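Local coordinates for protein putative ATP binding component of ABC-transporter (Escherichia coli, PDB 2R5O) that probably binds the O-antigen polysaccharide for export, as the C-terminal carbohydrate-binding domain of the ATP-binding component Wzt of an ABC transporter, at residues D52-I55 with D61-P64. Sequence-based numbering, arbitrary orientation.
Sequences DYHI and DFPP
The ring of F62 lies over the backbone of strand 48-57, between the side chains of Y53 and H54. This is the tightly packed part. The far edge of the F62 ring meets the backbone: CZ of F62 is 3.6 Å from O of Y53. CE1 of F62 comes 3.8 Å from CE1 of Y53. The two rings form an offset edge-to-face pair, planes at 85°, with the edge of F62 toward the face of Y53. H54 approaches F62 obliquely, ND1 of H54 lying 3.4 Å from CE2 of F62. The three rings form an aromatic cluster. At the base of F62, its N donates to O of I55 at 2.8 Å. That carbonyl oxygen also lies over one face of the F62 ring.

The outer side is more loosely covered. H54 extends toward the exposed D61, its CG turned away from the backbone N (chi1 -165°). NE2 of H54 donates to OD1 of D61 at 2.7 Å, with an N-H...O angle of 164°. The acceptor lies in the imidazole plane, but the proton arrives from above the carboxylate plane. P63 adds little.

The contact lies at the open end of the hairpin of strands 48-57 and 60-61, at the edge of an antiparallel sheet in this immunoglobulin-like domain. Strand 71-80 flanks strand 48-57, pairing with H54 through L75. Inward, Y53 and I55 pack on I164 of strand 153-169, and on F143 and L141 of strand 137-147, respectively.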
ATOM      1  N   ASP A  52       5.991  15.548 -22.241  1.00 14.07           N
ATOM      2  CA  ASP A  52       6.028  14.126 -22.587  1.00 14.56           C
ATOM      3  C   ASP A  52       6.140  13.317 -21.309  1.00 14.59           C
ATOM      4  O   ASP A  52       6.477  13.856 -20.245  1.00 14.69           O
ATOM      5  CB  ASP A  52       7.205  13.823 -23.538  1.00 15.33           C
ATOM      6  CG  ASP A  52       6.989  12.593 -24.409  1.00 15.74           C
ATOM      7  OD1 ASP A  52       5.952  11.928 -24.320  1.00 15.71           O
ATOM      8  OD2 ASP A  52       7.901  12.322 -25.225  1.00 18.00           O
ATOM      9  N   TYR A  53       5.835  12.028 -21.409  1.00 14.39           N
ATOM     10  CA  TYR A  53       6.097  11.083 -20.326  1.00 14.73           C
ATOM     11  C   TYR A  53       6.476   9.739 -20.898  1.00 14.61           C
ATOM     12  O   TYR A  53       6.263   9.463 -22.092  1.00 15.07           O
ATOM     13  CB  TYR A  53       4.892  10.947 -19.390  1.00 14.69           C
ATOM     14  CG  TYR A  53       3.680  10.231 -19.956  1.00 15.00           C
ATOM     15  CD1 TYR A  53       3.462   8.861 -19.764  1.00 14.45           C
ATOM     16  CD2 TYR A  53       2.727  10.924 -20.666  1.00 13.85           C
ATOM     17  CE1 TYR A  53       2.351   8.232 -20.266  1.00 14.54           C
ATOM     18  CE2 TYR A  53       1.582  10.296 -21.160  1.00 13.95           C
ATOM     19  CZ  TYR A  53       1.411   8.952 -20.947  1.00 14.37           C
ATOM     20  OH  TYR A  53       0.268   8.353 -21.463  1.00 14.61           O
ATOM     21  N   HIS A  54       7.015   8.909 -20.021  1.00 14.52           N
ATOM     22  CA  HIS A  54       7.374   7.549 -20.383  1.00 15.11           C
ATOM     23  C   HIS A  54       7.161   6.662 -19.172  1.00 15.16           C
ATOM     24  O   HIS A  54       7.404   7.079 -18.048  1.00 16.68           O
ATOM     25  CB  HIS A  54       8.846   7.475 -20.829  1.00 14.97           C
ATOM     26  CG  HIS A  54       9.196   6.212 -21.539  1.00 15.54           C
ATOM     27  ND1 HIS A  54       8.941   6.031 -22.880  1.00 17.18           N
ATOM     28  CD2 HIS A  54       9.783   5.075 -21.098  1.00 16.32           C
ATOM     29  CE1 HIS A  54       9.366   4.825 -23.238  1.00 16.69           C
ATOM     30  NE2 HIS A  54       9.860   4.217 -22.172  1.00 17.24           N
ATOM     31  N   ILE A  55       6.687   5.447 -19.386  1.00 14.40           N
ATOM     32  CA  ILE A  55       6.544   4.454 -18.342  1.00 14.71           C
ATOM     33  C   ILE A  55       7.248   3.197 -18.780  1.00 14.33           C
ATOM     34  O   ILE A  55       7.129   2.786 -19.943  1.00 14.61           O
ATOM     35  CB  ILE A  55       5.058   4.188 -18.012  1.00 15.58           C
ATOM     36  CG1 ILE A  55       4.427   5.508 -17.516  1.00 17.03           C
ATOM     37  CG2 ILE A  55       4.911   3.083 -16.957  1.00 16.69           C
ATOM     38  CD1 ILE A  55       2.912   5.478 -17.258  1.00 17.73           C
ATOM     39  N   ASP A  61       9.118  -1.032 -22.302  1.00 14.44           N
ATOM     40  CA  ASP A  61       8.555   0.290 -22.509  1.00 14.95           C
ATOM     41  C   ASP A  61       7.042   0.232 -22.709  1.00 15.04           C
ATOM     42  O   ASP A  61       6.541  -0.589 -23.476  1.00 15.51           O
ATOM     43  CB  ASP A  61       9.229   0.935 -23.711  1.00 15.83           C
ATOM     44  CG  ASP A  61      10.702   1.153 -23.495  1.00 17.05           C
ATOM     45  OD1 ASP A  61      11.084   1.836 -22.524  1.00 17.81           O
ATOM     46  OD2 ASP A  61      11.479   0.640 -24.316  1.00 19.80           O
ATOM     47  N   PHE A  62       6.301   1.088 -22.020  1.00 13.95           N
ATOM     48  CA  PHE A  62       4.853   1.181 -22.134  1.00 14.01           C
ATOM     49  C   PHE A  62       4.222  -0.205 -22.149  1.00 14.19           C
ATOM     50  O   PHE A  62       3.492  -0.544 -23.062  1.00 15.28           O
ATOM     51  CB  PHE A  62       4.422   2.006 -23.346  1.00 15.04           C
ATOM     52  CG  PHE A  62       4.723   3.488 -23.238  1.00 14.99           C
ATOM     53  CD1 PHE A  62       4.142   4.255 -22.225  1.00 16.31           C
ATOM     54  CD2 PHE A  62       5.546   4.123 -24.164  1.00 16.40           C
ATOM     55  CE1 PHE A  62       4.392   5.612 -22.152  1.00 16.65           C
ATOM     56  CE2 PHE A  62       5.783   5.490 -24.093  1.00 16.43           C
ATOM     57  CZ  PHE A  62       5.207   6.213 -23.063  1.00 16.44           C
ATOM     58  N   PRO A  63       4.462  -1.004 -21.096  1.00 14.82           N
ATOM     59  CA  PRO A  63       3.793  -2.309 -21.030  1.00 15.47           C
ATOM     60  C   PRO A  63       2.271  -2.107 -20.939  1.00 15.56           C
ATOM     61  O   PRO A  63       1.810  -1.056 -20.480  1.00 16.68           O
ATOM     62  CB  PRO A  63       4.354  -2.890 -19.741  1.00 15.63           C
ATOM     63  CG  PRO A  63       4.655  -1.695 -18.897  1.00 16.06           C
ATOM     64  CD  PRO A  63       5.222  -0.701 -19.871  1.00 15.01           C
ATOM     65  N   PRO A  64       1.471  -3.084 -21.357  1.00 14.99           N
ATOM     66  CA  PRO A  64       0.020  -2.889 -21.327  1.00 15.56           C
ATOM     67  C   PRO A  64      -0.567  -2.902 -19.924  1.00 14.79           C
ATOM     68  O   PRO A  64      -1.680  -2.445 -19.708  1.00 15.30           O
ATOM     69  CB  PRO A  64      -0.493  -4.091 -22.148  1.00 15.61           C
ATOM     70  CG  PRO A  64       0.547  -5.152 -21.945  1.00 16.76           C
ATOM     71  CD  PRO A  64       1.845  -4.372 -21.970  1.00 15.70           C
TER